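Local coordinates for protein beta-ketoacyl synthase (Burkholderia phymatum, PDB 4EWG) that probably catalyses the condensation step of fatty acid synthesis, in which a beta-ketoacyl group is built on an acyl carrier protein, at residues 103-109 with 187-193; 80-85 with 237-241; 256-260 with 353-357. All blocks are in the same frame, centred on the assembly; numbering follows the deposited sequence.

Contact 1. Residues 103-109 with 187-193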
ATOM      1  N   GLY A 103     -20.993  -1.902  -2.858  1.00 21.22           N
ATOM      2  CA  GLY A 103     -20.206  -2.013  -1.633  1.00 20.98           C
ATOM      3  C   GLY A 103     -19.738  -3.434  -1.353  1.00 21.53           C
ATOM      4  O   GLY A 103     -18.922  -3.636  -0.473  1.00 22.53           O
ATOM      5  N   ARG A 104     -20.205  -4.408  -2.142  1.00 22.06           N
ATOM      6  CA  ARG A 104     -19.917  -5.804  -1.920  1.00 22.29           C
ATOM      7  C   ARG A 104     -18.572  -6.191  -2.486  1.00 21.28           C
ATOM      8  O   ARG A 104     -18.023  -7.225  -2.123  1.00 21.30           O
ATOM      9  CB  ARG A 104     -20.955  -6.694  -2.609  1.00 23.68           C
ATOM     10  CG  ARG A 104     -20.804  -6.824  -4.141  1.00 24.39           C
ATOM     11  CD  ARG A 104     -21.752  -7.873  -4.736  1.00 25.98           C
ATOM     12  NE  ARG A 104     -23.129  -7.404  -4.693  1.00 27.41           N
ATOM     13  CZ  ARG A 104     -24.211  -8.170  -4.820  1.00 29.44           C
ATOM     14  NH1 ARG A 104     -24.113  -9.482  -5.014  1.00 30.28           N
ATOM     15  NH2 ARG A 104     -25.412  -7.610  -4.749  1.00 30.84           N
ATOM     16  N   MET A 105     -18.099  -5.407  -3.448  1.00 20.03           N
ATOM     17  CA  MET A 105     -16.832  -5.667  -4.102  1.00 18.92           C
ATOM     18  C   MET A 105     -15.833  -4.577  -3.779  1.00 17.62           C
ATOM     19  O   MET A 105     -16.147  -3.412  -3.889  1.00 17.95           O
ATOM     20  CB  MET A 105     -17.009  -5.736  -5.616  1.00 18.60           C
ATOM     21  CG  MET A 105     -15.701  -5.974  -6.345  1.00 18.02           C
ATOM     22  SD  MET A 105     -15.835  -6.059  -8.124  1.00 18.27           S
ATOM     23  CE  MET A 105     -16.643  -7.666  -8.346  1.00 18.74           C
ATOM     24  N   GLY A 106     -14.613  -4.983  -3.438  1.00 16.80           N
ATOM     25  CA  GLY A 106     -13.506  -4.059  -3.135  1.00 15.66           C
ATOM     26  C   GLY A 106     -12.332  -4.291  -4.064  1.00 14.77           C
ATOM     27  O   GLY A 106     -12.427  -5.044  -5.045  1.00 15.24           O
ATOM     28  N   VAL A 107     -11.232  -3.608  -3.797  1.00 13.66           N
ATOM     29  CA  VAL A 107     -10.086  -3.650  -4.682  1.00 13.02           C
ATOM     30  C   VAL A 107      -8.776  -3.729  -3.908  1.00 12.41           C
ATOM     31  O   VAL A 107      -8.545  -2.942  -2.989  1.00 12.45           O
ATOM     32  CB  VAL A 107     -10.028  -2.413  -5.606  1.00 12.88           C
ATOM     33  CG1 VAL A 107      -8.757  -2.475  -6.475  1.00 12.29           C
ATOM     34  CG2 VAL A 107     -11.304  -2.307  -6.429  1.00 12.80           C
ATOM     35  N   ALA A 108      -7.946  -4.698  -4.254  1.00 11.99           N
ATOM     36  CA  ALA A 108      -6.593  -4.761  -3.747  1.00 11.77           C
ATOM     37  C   ALA A 108      -5.657  -4.691  -4.956  1.00 11.65           C
ATOM     38  O   ALA A 108      -5.799  -5.458  -5.923  1.00 11.66           O
ATOM     39  CB  ALA A 108      -6.372  -6.042  -2.945  1.00 11.93           C
ATOM     40  N   TYR A 109      -4.722  -3.745  -4.927  1.00 11.29           N
ATOM     41  CA  TYR A 109      -3.853  -3.533  -6.090  1.00 11.23           C
ATOM     42  C   TYR A 109      -2.641  -2.695  -5.725  1.00 10.94           C
ATOM     43  O   TYR A 109      -2.705  -1.862  -4.814  1.00 10.80           O
ATOM     44  CB  TYR A 109      -4.629  -2.768  -7.193  1.00 11.11           C
ATOM     45  CG  TYR A 109      -4.573  -3.387  -8.542  1.00 11.23           C
ATOM     46  CD1 TYR A 109      -3.492  -3.129  -9.428  1.00 11.20           C
ATOM     47  CD2 TYR A 109      -5.582  -4.250  -8.969  1.00 11.46           C
ATOM     48  CE1 TYR A 109      -3.445  -3.717 -10.696  1.00 11.26           C
ATOM     49  CE2 TYR A 109      -5.538  -4.833 -10.243  1.00 11.66           C
ATOM     50  CZ  TYR A 109      -4.477  -4.571 -11.089  1.00 11.47           C
ATOM     51  OH  TYR A 109      -4.446  -5.179 -12.319  1.00 11.96           O
ATOM     52  N   GLN A 187     -15.737  -8.534   2.685  1.00 18.34           N
ATOM     53  CA  GLN A 187     -16.159  -8.269   1.339  1.00 17.63           C
ATOM     54  C   GLN A 187     -16.598  -9.575   0.726  1.00 17.31           C
ATOM     55  O   GLN A 187     -16.053 -10.637   1.053  1.00 17.65           O
ATOM     56  CB  GLN A 187     -14.980  -7.703   0.526  1.00 17.32           C
ATOM     57  CG  GLN A 187     -14.540  -6.324   0.930  1.00 17.16           C
ATOM     58  CD  GLN A 187     -15.555  -5.252   0.597  1.00 17.69           C
ATOM     59  OE1 GLN A 187     -15.580  -4.224   1.253  1.00 18.24           O
ATOM     60  NE2 GLN A 187     -16.412  -5.486  -0.422  1.00 18.15           N
ATOM     61  N   THR A 188     -17.568  -9.497  -0.167  1.00 16.85           N
ATOM     62  CA  THR A 188     -18.046 -10.668  -0.888  1.00 16.95           C
ATOM     63  C   THR A 188     -17.165 -10.942  -2.087  1.00 16.30           C
ATOM     64  O   THR A 188     -16.958 -12.084  -2.462  1.00 16.46           O
ATOM     65  CB  THR A 188     -19.473 -10.474  -1.404  1.00 17.37           C
ATOM     66  OG1 THR A 188     -20.353 -10.242  -0.301  1.00 17.89           O
ATOM     67  CG2 THR A 188     -19.948 -11.700  -2.154  1.00 18.01           C
ATOM     68  N   LEU A 189     -16.671  -9.875  -2.705  1.00 15.48           N
ATOM     69  CA  LEU A 189     -15.852  -9.962  -3.895  1.00 15.12           C
ATOM     70  C   LEU A 189     -14.702  -9.004  -3.787  1.00 14.59           C
ATOM     71  O   LEU A 189     -14.787  -8.019  -3.088  1.00 14.73           O
ATOM     72  CB  LEU A 189     -16.687  -9.580  -5.126  1.00 15.17           C
ATOM     73  CG  LEU A 189     -17.757 -10.611  -5.490  1.00 16.07           C
ATOM     74  CD1 LEU A 189     -19.177  -9.976  -5.504  1.00 16.23           C
ATOM     75  CD2 LEU A 189     -17.384 -11.328  -6.792  1.00 16.00           C
ATOM     76  N   MET A 190     -13.624  -9.297  -4.502  1.00 14.57           N
ATOM     77  CA  MET A 190     -12.460  -8.409  -4.592  1.00 13.96           C
ATOM     78  C   MET A 190     -11.848  -8.550  -5.970  1.00 14.06           C
ATOM     79  O   MET A 190     -11.710  -9.678  -6.494  1.00 14.59           O
ATOM     80  CB  MET A 190     -11.375  -8.761  -3.551  1.00 13.74           C
ATOM     81  CG  MET A 190     -11.723  -8.490  -2.089  1.00 13.78           C
ATOM     82  SD  MET A 190     -11.925  -6.742  -1.676  1.00 13.52           S
ATOM     83  CE  MET A 190     -10.221  -6.171  -1.429  1.00 12.71           C
ATOM     84  N   LEU A 191     -11.506  -7.413  -6.572  1.00 13.66           N
ATOM     85  CA  LEU A 191     -10.528  -7.387  -7.657  1.00 13.44           C
ATOM     86  C   LEU A 191      -9.142  -7.335  -6.997  1.00 13.13           C
ATOM     87  O   LEU A 191      -8.900  -6.504  -6.130  1.00 13.09           O
ATOM     88  CB  LEU A 191     -10.722  -6.165  -8.536  1.00 13.20           C
ATOM     89  CG  LEU A 191     -12.108  -6.106  -9.231  1.00 13.55           C
ATOM     90  CD1 LEU A 191     -12.180  -4.839 -10.029  1.00 13.45           C
ATOM     91  CD2 LEU A 191     -12.390  -7.352 -10.097  1.00 14.02           C
ATOM     92  N   ALA A 192      -8.260  -8.247  -7.374  1.00 12.88           N
ATOM     93  CA  ALA A 192      -6.912  -8.248  -6.835  1.00 12.37           C
ATOM     94  C   ALA A 192      -5.921  -8.395  -7.969  1.00 12.16           C
ATOM     95  O   ALA A 192      -6.057  -9.267  -8.811  1.00 12.33           O
ATOM     96  CB  ALA A 192      -6.734  -9.363  -5.815  1.00 12.64           C
ATOM     97  N   GLY A 193      -4.909  -7.541  -7.979  1.00 11.68           N
ATOM     98  CA  GLY A 193      -3.905  -7.617  -8.999  1.00 11.49           C
ATOM     99  C   GLY A 193      -2.720  -6.728  -8.766  1.00 11.16           C
ATOM    100  O   GLY A 193      -2.529  -6.162  -7.666  1.00 10.77           O
TER
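Tyr109 lays one face of its ring on the backbone of Gly193, whose CA stands 3.8 Å from the ring centroid in a CH-pi contact. A first torsion of -129°, far from a staggered value, carries the ring across to the neighbouring strand, and as Gly193 has no side chain on that face the ring can lie flat on the chain. The two strands are parallel neighbours in the central sheet of the thiolase fold. On the same face as Tyr109, the Met105 chain crosses Leu189 and Leu191: its methyl CE, turned back by a bend at chi3 of Met105 (-72°), comes down on Leu189 CB at 3.7 Å, and SD rests against CG of Leu191. On the opposite face Met190, folded at chi2 and chi3, curls over the bare Gly106, with Met190 SD 3.4 Å from Gly106 CA; its CE lies over the backbone of Val107. At the start of the strands Arg104 runs alongside Leu189, while its guanidinium reaches Asp102 in a salt bridge and, weakly, His249, a calcium-binding residue of this protein, although no calcium is bound to this chain here. The Gln187 amide donates through NE2 to Gly103 O (3.1 Å), and its OE1 accepts from Arg160 N, so both ends are held. The backbone ladder runs from Leu189 N to Arg104 O as far as Gly193 N to Ala108 O; its straightest bond, Ala108 N to Leu191 O, has an angle of 173°. The ladder meets the backbone polar groups that face between the strands, and the two glycines allow Met190 and Tyr109 to lie directly against the main chain in a largely apolar interior.

Contact 2. Residues 80-85 with 237-241; sequences YAVRAS and EGAAT
The 80-85 part of helix 76-92 packs on the start of strand 238-246, part of the helix layer covering the sheet in the thiolase fold; the axes of the short segments 80-85 and 238-241 come within 6.7 Å, their N-to-C directions 36° apart. The approach is close because small residues meet: Ala84 and Ala239 both point into the interface, their CB atoms 3.9 Å apart, and Ala239 CB also touches CB of Tyr80. At the N-terminal end of both segments the Tyr80 side chain runs along the strand toward Glu237, bringing the edge of its ring, at CD2, past Gly238 O. Its OH donates to OE1 of Glu237 at 2.7 Å. That oxygen lies in the plane of the ring, yet the hydroxyl meets it from above the carboxylate, the two planes being 69° apart. Glu237 arrives there with CG between its backbone N and carbonyl carbon (chi1 65°) and an extended chain beyond. Leu198 N bonds to OE1 and Leu57 N to OE2, so both oxygens of the buried carboxylate have donors, which probably helps stabilise a negative charge; Arg76 bonds to Tyr80 OH. At the other end, Thr241 OG1 sits 3.3 Å from Ala84 CB and also bonds to Tyr109 OH. Ser85 OG lies 2.8 Å from Thr241 OG1 and donates to Ala81 O within the helix, a carbonyl oxygen that Ser85 N reaches from the opposite face of its plane.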
ATOM      1  N   TYR A  80      -3.215  -0.080 -17.778  1.00 15.53           N
ATOM      2  CA  TYR A  80      -3.004  -1.545 -17.804  1.00 14.94           C
ATOM      3  C   TYR A  80      -3.880  -2.219 -16.737  1.00 13.89           C
ATOM      4  O   TYR A  80      -4.550  -3.202 -16.999  1.00 13.54           O
ATOM      5  CB  TYR A  80      -1.570  -1.906 -17.513  1.00 14.85           C
ATOM      6  CG  TYR A  80      -0.498  -1.384 -18.472  1.00 15.29           C
ATOM      7  CD1 TYR A  80      -0.797  -0.767 -19.682  1.00 15.71           C
ATOM      8  CD2 TYR A  80       0.843  -1.533 -18.137  1.00 15.35           C
ATOM      9  CE1 TYR A  80       0.210  -0.326 -20.534  1.00 15.98           C
ATOM     10  CE2 TYR A  80       1.848  -1.090 -18.978  1.00 15.70           C
ATOM     11  CZ  TYR A  80       1.528  -0.500 -20.173  1.00 16.26           C
ATOM     12  OH  TYR A  80       2.585  -0.073 -20.993  1.00 17.36           O
ATOM     13  N   ALA A  81      -3.862  -1.644 -15.537  1.00 12.95           N
ATOM     14  CA  ALA A  81      -4.559  -2.204 -14.381  1.00 12.44           C
ATOM     15  C   ALA A  81      -6.068  -2.278 -14.683  1.00 12.61           C
ATOM     16  O   ALA A  81      -6.693  -3.306 -14.458  1.00 12.26           O
ATOM     17  CB  ALA A  81      -4.299  -1.350 -13.144  1.00 11.73           C
ATOM     18  N   VAL A  82      -6.623  -1.176 -15.205  1.00 12.54           N
ATOM     19  CA  VAL A  82      -8.040  -1.106 -15.531  1.00 13.02           C
ATOM     20  C   VAL A  82      -8.419  -2.087 -16.660  1.00 13.50           C
ATOM     21  O   VAL A  82      -9.399  -2.805 -16.561  1.00 13.53           O
ATOM     22  CB  VAL A  82      -8.460   0.316 -15.891  1.00 13.15           C
ATOM     23  CG1 VAL A  82      -9.882   0.335 -16.429  1.00 13.40           C
ATOM     24  CG2 VAL A  82      -8.347   1.229 -14.667  1.00 12.60           C
ATOM     25  N   ARG A  83      -7.565  -2.202 -17.660  1.00 14.02           N
ATOM     26  CA  ARG A  83      -7.840  -3.096 -18.757  1.00 14.70           C
ATOM     27  C   ARG A  83      -7.829  -4.556 -18.288  1.00 14.60           C
ATOM     28  O   ARG A  83      -8.697  -5.338 -18.656  1.00 14.68           O
ATOM     29  CB  ARG A  83      -6.827  -2.868 -19.877  1.00 15.33           C
ATOM     30  CG  ARG A  83      -7.010  -3.783 -21.072  1.00 16.22           C
ATOM     31  CD  ARG A  83      -8.419  -3.715 -21.608  1.00 16.85           C
ATOM     32  NE  ARG A  83      -8.544  -4.494 -22.827  1.00 17.66           N
ATOM     33  CZ  ARG A  83      -9.690  -4.925 -23.329  1.00 18.40           C
ATOM     34  NH1 ARG A  83     -10.826  -4.672 -22.698  1.00 18.76           N
ATOM     35  NH2 ARG A  83      -9.707  -5.630 -24.464  1.00 18.82           N
ATOM     36  N   ALA A  84      -6.823  -4.905 -17.467  1.00 14.03           N
ATOM     37  CA  ALA A  84      -6.728  -6.221 -16.839  1.00 13.77           C
ATOM     38  C   ALA A  84      -7.984  -6.561 -16.089  1.00 13.76           C
ATOM     39  O   ALA A  84      -8.517  -7.683 -16.186  1.00 13.82           O
ATOM     40  CB  ALA A  84      -5.540  -6.267 -15.883  1.00 13.22           C
ATOM     41  N   SER A  85      -8.452  -5.585 -15.324  1.00 13.44           N
ATOM     42  CA  SER A  85      -9.533  -5.806 -14.421  1.00 13.59           C
ATOM     43  C   SER A  85     -10.832  -5.923 -15.214  1.00 14.42           C
ATOM     44  O   SER A  85     -11.694  -6.724 -14.860  1.00 15.14           O
ATOM     45  CB  SER A  85      -9.588  -4.664 -13.405  1.00 13.29           C
ATOM     46  OG  SER A  85      -8.402  -4.589 -12.660  1.00 12.18           O
ATOM     47  N   GLU A 237       6.753  -5.519 -18.135  1.00 14.70           N
ATOM     48  CA  GLU A 237       5.618  -4.678 -17.764  1.00 14.20           C
ATOM     49  C   GLU A 237       4.285  -5.363 -18.001  1.00 14.17           C
ATOM     50  O   GLU A 237       4.233  -6.477 -18.567  1.00 14.84           O
ATOM     51  CB  GLU A 237       5.679  -3.352 -18.529  1.00 14.37           C
ATOM     52  CG  GLU A 237       5.521  -3.462 -20.043  1.00 14.91           C
ATOM     53  CD  GLU A 237       5.389  -2.127 -20.736  1.00 15.07           C
ATOM     54  OE1 GLU A 237       4.917  -1.206 -20.126  1.00 14.54           O
ATOM     55  OE2 GLU A 237       5.755  -1.976 -21.923  1.00 16.21           O
ATOM     56  N   GLY A 238       3.207  -4.677 -17.624  1.00 13.76           N
ATOM     57  CA  GLY A 238       1.831  -5.151 -17.877  1.00 13.74           C
ATOM     58  C   GLY A 238       0.961  -5.105 -16.624  1.00 13.26           C
ATOM     59  O   GLY A 238       1.227  -4.335 -15.686  1.00 12.65           O
ATOM     60  N   ALA A 239      -0.071  -5.952 -16.609  1.00 13.35           N
ATOM     61  CA  ALA A 239      -0.943  -6.085 -15.456  1.00 13.04           C
ATOM     62  C   ALA A 239      -1.698  -7.370 -15.524  1.00 13.26           C
ATOM     63  O   ALA A 239      -1.872  -7.958 -16.599  1.00 13.86           O
ATOM     64  CB  ALA A 239      -1.932  -4.917 -15.397  1.00 13.09           C
ATOM     65  N   ALA A 240      -2.215  -7.777 -14.374  1.00 12.92           N
ATOM     66  CA  ALA A 240      -3.039  -8.986 -14.283  1.00 13.16           C
ATOM     67  C   ALA A 240      -3.991  -8.801 -13.086  1.00 12.76           C
ATOM     68  O   ALA A 240      -3.605  -8.231 -12.051  1.00 12.25           O
ATOM     69  CB  ALA A 240      -2.174 -10.252 -14.126  1.00 13.12           C
ATOM     70  N   THR A 241      -5.233  -9.221 -13.269  1.00 12.58           N
ATOM     71  CA  THR A 241      -6.231  -9.117 -12.241  1.00 12.47           C
ATOM     72  C   THR A 241      -6.922 -10.470 -12.078  1.00 12.82           C
ATOM     73  O   THR A 241      -7.307 -11.121 -13.082  1.00 12.85           O
ATOM     74  CB  THR A 241      -7.309  -8.079 -12.605  1.00 12.40           C
ATOM     75  OG1 THR A 241      -6.708  -6.792 -12.839  1.00 12.26           O
ATOM     76  CG2 THR A 241      -8.348  -7.952 -11.460  1.00 12.39           C
TER

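Contact 3. Residues 256-260 with 353-357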
ATOM      1  N   THR A 256     -18.470 -20.083 -13.240  1.00 19.43           N
ATOM      2  CA  THR A 256     -17.392 -20.979 -13.597  1.00 19.48           C
ATOM      3  C   THR A 256     -16.207 -20.695 -12.650  1.00 19.02           C
ATOM      4  O   THR A 256     -15.729 -19.586 -12.603  1.00 18.42           O
ATOM      5  CB  THR A 256     -16.926 -20.751 -15.029  1.00 19.40           C
ATOM      6  OG1 THR A 256     -17.958 -21.107 -15.929  1.00 20.50           O
ATOM      7  CG2 THR A 256     -15.710 -21.584 -15.315  1.00 19.49           C
ATOM      8  N   ILE A 257     -15.771 -21.699 -11.894  1.00 19.20           N
ATOM      9  CA  ILE A 257     -14.753 -21.504 -10.851  1.00 19.13           C
ATOM     10  C   ILE A 257     -13.401 -22.004 -11.348  1.00 19.18           C
ATOM     11  O   ILE A 257     -13.283 -23.193 -11.649  1.00 19.68           O
ATOM     12  CB  ILE A 257     -15.123 -22.299  -9.585  1.00 19.50           C
ATOM     13  CG1 ILE A 257     -16.417 -21.724  -8.958  1.00 19.70           C
ATOM     14  CG2 ILE A 257     -13.967 -22.285  -8.612  1.00 19.18           C
ATOM     15  CD1 ILE A 257     -17.046 -22.622  -7.914  1.00 20.06           C
ATOM     16  N   HIS A 258     -12.391 -21.113 -11.418  1.00 18.56           N
ATOM     17  CA  HIS A 258     -11.078 -21.446 -12.000  1.00 18.36           C
ATOM     18  C   HIS A 258     -10.195 -22.186 -11.038  1.00 18.53           C
ATOM     19  O   HIS A 258      -9.415 -23.033 -11.433  1.00 18.71           O
ATOM     20  CB  HIS A 258     -10.352 -20.180 -12.479  1.00 17.62           C
ATOM     21  CG  HIS A 258     -11.015 -19.502 -13.670  1.00 17.79           C
ATOM     22  ND1 HIS A 258     -11.144 -20.104 -14.874  1.00 18.15           N
ATOM     23  CD2 HIS A 258     -11.580 -18.244 -13.802  1.00 17.36           C
ATOM     24  CE1 HIS A 258     -11.776 -19.292 -15.715  1.00 18.35           C
ATOM     25  NE2 HIS A 258     -12.054 -18.147 -15.060  1.00 17.87           N
ATOM     26  N   ALA A 259     -10.286 -21.833  -9.768  1.00 18.66           N
ATOM     27  CA  ALA A 259      -9.461 -22.429  -8.698  1.00 18.53           C
ATOM     28  C   ALA A 259      -9.983 -21.934  -7.375  1.00 18.44           C
ATOM     29  O   ALA A 259     -10.834 -21.037  -7.328  1.00 18.32           O
ATOM     30  CB  ALA A 259      -7.994 -22.051  -8.851  1.00 18.46           C
ATOM     31  N   GLU A 260      -9.494 -22.536  -6.294  1.00 18.92           N
ATOM     32  CA  GLU A 260      -9.770 -22.063  -4.942  1.00 18.74           C
ATOM     33  C   GLU A 260      -8.437 -21.668  -4.330  1.00 18.74           C
ATOM     34  O   GLU A 260      -7.433 -22.349  -4.538  1.00 19.04           O
ATOM     35  CB  GLU A 260     -10.440 -23.157  -4.089  1.00 19.21           C
ATOM     36  CG  GLU A 260     -10.585 -22.795  -2.622  1.00 19.35           C
ATOM     37  CD  GLU A 260     -11.381 -23.811  -1.808  1.00 20.02           C
ATOM     38  OE1 GLU A 260     -11.554 -24.973  -2.251  1.00 20.99           O
ATOM     39  OE2 GLU A 260     -11.831 -23.444  -0.714  1.00 19.83           O
ATOM     40  N   ILE A 353      -2.480 -20.885 -12.632  1.00 17.56           N
ATOM     41  CA  ILE A 353      -3.808 -21.505 -12.596  1.00 18.30           C
ATOM     42  C   ILE A 353      -4.213 -22.033 -13.986  1.00 19.25           C
ATOM     43  O   ILE A 353      -4.765 -23.121 -14.101  1.00 20.56           O
ATOM     44  CB  ILE A 353      -4.878 -20.544 -12.083  1.00 17.76           C
ATOM     45  CG1 ILE A 353      -4.653 -20.214 -10.607  1.00 17.21           C
ATOM     46  CG2 ILE A 353      -6.256 -21.162 -12.203  1.00 17.58           C
ATOM     47  CD1 ILE A 353      -5.488 -19.049 -10.148  1.00 16.29           C
ATOM     48  N   GLU A 354      -3.893 -21.280 -15.023  1.00 19.65           N
ATOM     49  CA  GLU A 354      -4.152 -21.718 -16.385  1.00 20.83           C
ATOM     50  C   GLU A 354      -3.379 -23.000 -16.710  1.00 21.50           C
ATOM     51  O   GLU A 354      -3.921 -23.921 -17.310  1.00 22.29           O
ATOM     52  CB  GLU A 354      -3.765 -20.645 -17.398  1.00 20.95           C
ATOM     53  CG  GLU A 354      -4.490 -19.328 -17.224  1.00 21.04           C
ATOM     54  CD  GLU A 354      -5.883 -19.300 -17.834  1.00 22.17           C
ATOM     55  OE1 GLU A 354      -6.574 -20.340 -17.839  1.00 23.10           O
ATOM     56  OE2 GLU A 354      -6.290 -18.207 -18.298  1.00 22.60           O
ATOM     57  N   MET A 355      -2.121 -23.066 -16.286  1.00 21.21           N
ATOM     58  CA  MET A 355      -1.322 -24.237 -16.511  1.00 21.88           C
ATOM     59  C   MET A 355      -1.859 -25.412 -15.706  1.00 22.87           C
ATOM     60  O   MET A 355      -1.988 -26.523 -16.233  1.00 24.20           O
ATOM     61  CB  MET A 355       0.114 -23.943 -16.152  1.00 21.68           C
ATOM     62  CG  MET A 355       0.757 -22.967 -17.119  1.00 20.92           C
ATOM     63  SD  MET A 355       2.532 -22.807 -16.879  1.00 19.58           S
ATOM     64  CE  MET A 355       2.567 -22.110 -15.230  1.00 20.10           C
ATOM     65  N   MET A 356      -2.205 -25.170 -14.451  1.00 22.84           N
ATOM     66  CA  MET A 356      -2.786 -26.215 -13.600  1.00 23.53           C
ATOM     67  C   MET A 356      -4.032 -26.801 -14.204  1.00 23.58           C
ATOM     68  O   MET A 356      -4.181 -27.995 -14.202  1.00 23.64           O
ATOM     69  CB  MET A 356      -3.120 -25.687 -12.193  1.00 23.74           C
ATOM     70  CG  MET A 356      -3.896 -26.678 -11.333  1.00 24.16           C
ATOM     71  SD  MET A 356      -4.021 -26.225  -9.604  1.00 24.53           S
ATOM     72  CE  MET A 356      -5.323 -25.000  -9.588  1.00 23.83           C
ATOM     73  N   LYS A 357      -4.923 -25.954 -14.729  1.00 23.86           N
ATOM     74  CA  LYS A 357      -6.181 -26.450 -15.343  1.00 24.32           C
ATOM     75  C   LYS A 357      -5.923 -27.362 -16.506  1.00 25.00           C
ATOM     76  O   LYS A 357      -6.734 -28.238 -16.797  1.00 25.92           O
ATOM     77  CB  LYS A 357      -7.062 -25.319 -15.839  1.00 24.55           C
ATOM     78  CG  LYS A 357      -7.850 -24.600 -14.750  1.00 24.53           C
ATOM     79  CD  LYS A 357      -8.384 -23.261 -15.246  1.00 24.40           C
ATOM     80  CE  LYS A 357      -9.652 -23.407 -16.070  1.00 24.86           C
ATOM     81  NZ  LYS A 357      -9.943 -22.186 -16.888  1.00 24.86           N
TER
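Lys357 NZ donates to ND1 of His258 at 3.1 Å, the one polar bond between residues 256-260 and the helix segment 353-357. NZ approaches the ring at its edge, 16° out of the ring plane, with CE of the same lysine lying in that plane. A bend at chi3, 81°, in the otherwise extended lysine chain swings its end over to the imidazole, while CG and CD pass His258 O at 4.0 Å each. The other ring nitrogen, NE2, is hydrogen-bonded to Asp91 OD2, so the imidazole is fixed at both ends, between a lysine and an aspartate. With ND1 accepting from the lysine, NE2 would carry the proton toward Asp91, and the negative charge of that aspartate probably favours this pattern. Glu354, about one turn earlier in the helix, makes only a long salt bridge to Lys357 NZ (OE1 to NZ 4.0 Å) and is paired more directly with Arg358.

Beside this polar group the packing is apolar. Ala259 points its CB at the helix, where it meets CG2 of Ile353 at 3.9 Å and, at a similar distance, CE of Met356. The CG2 branch of Ile353, anti to its own backbone N, also reaches His258 O, so one methyl group touches two successive residues.

The contact joins the beginning of strand 259-268 to the C-terminal part of helix 344-358, a helix packed on the sheet of the thiolase fold: Ile353 also touches Ile10 of strand 8-16 and Phe408 of strand 402-409, the two strands that flank 259-268.

All three contacts bear on a continuous mixed sheet in which strands of the two halves of the ketosynthase meet where 8-16 lies beside 259-268. Contacts 1 and 2 have centres about 15 Å apart and meet at Tyr109 and Thr241, strands 189-196 and 238-246 being neighbours. Along the chain, helix 76-92 leads into strand 105-110, and the segments of contact 1 fall between those of contact 2. Contact 3 follows both, its centre about 19 Å from each. Contact 1 pairs two strands, while contacts 2 and 3 seat helices 76-92 and 344-358 on the sheet; these helices meet opposite sides of strand 238-246, through Ala239 and Ala240.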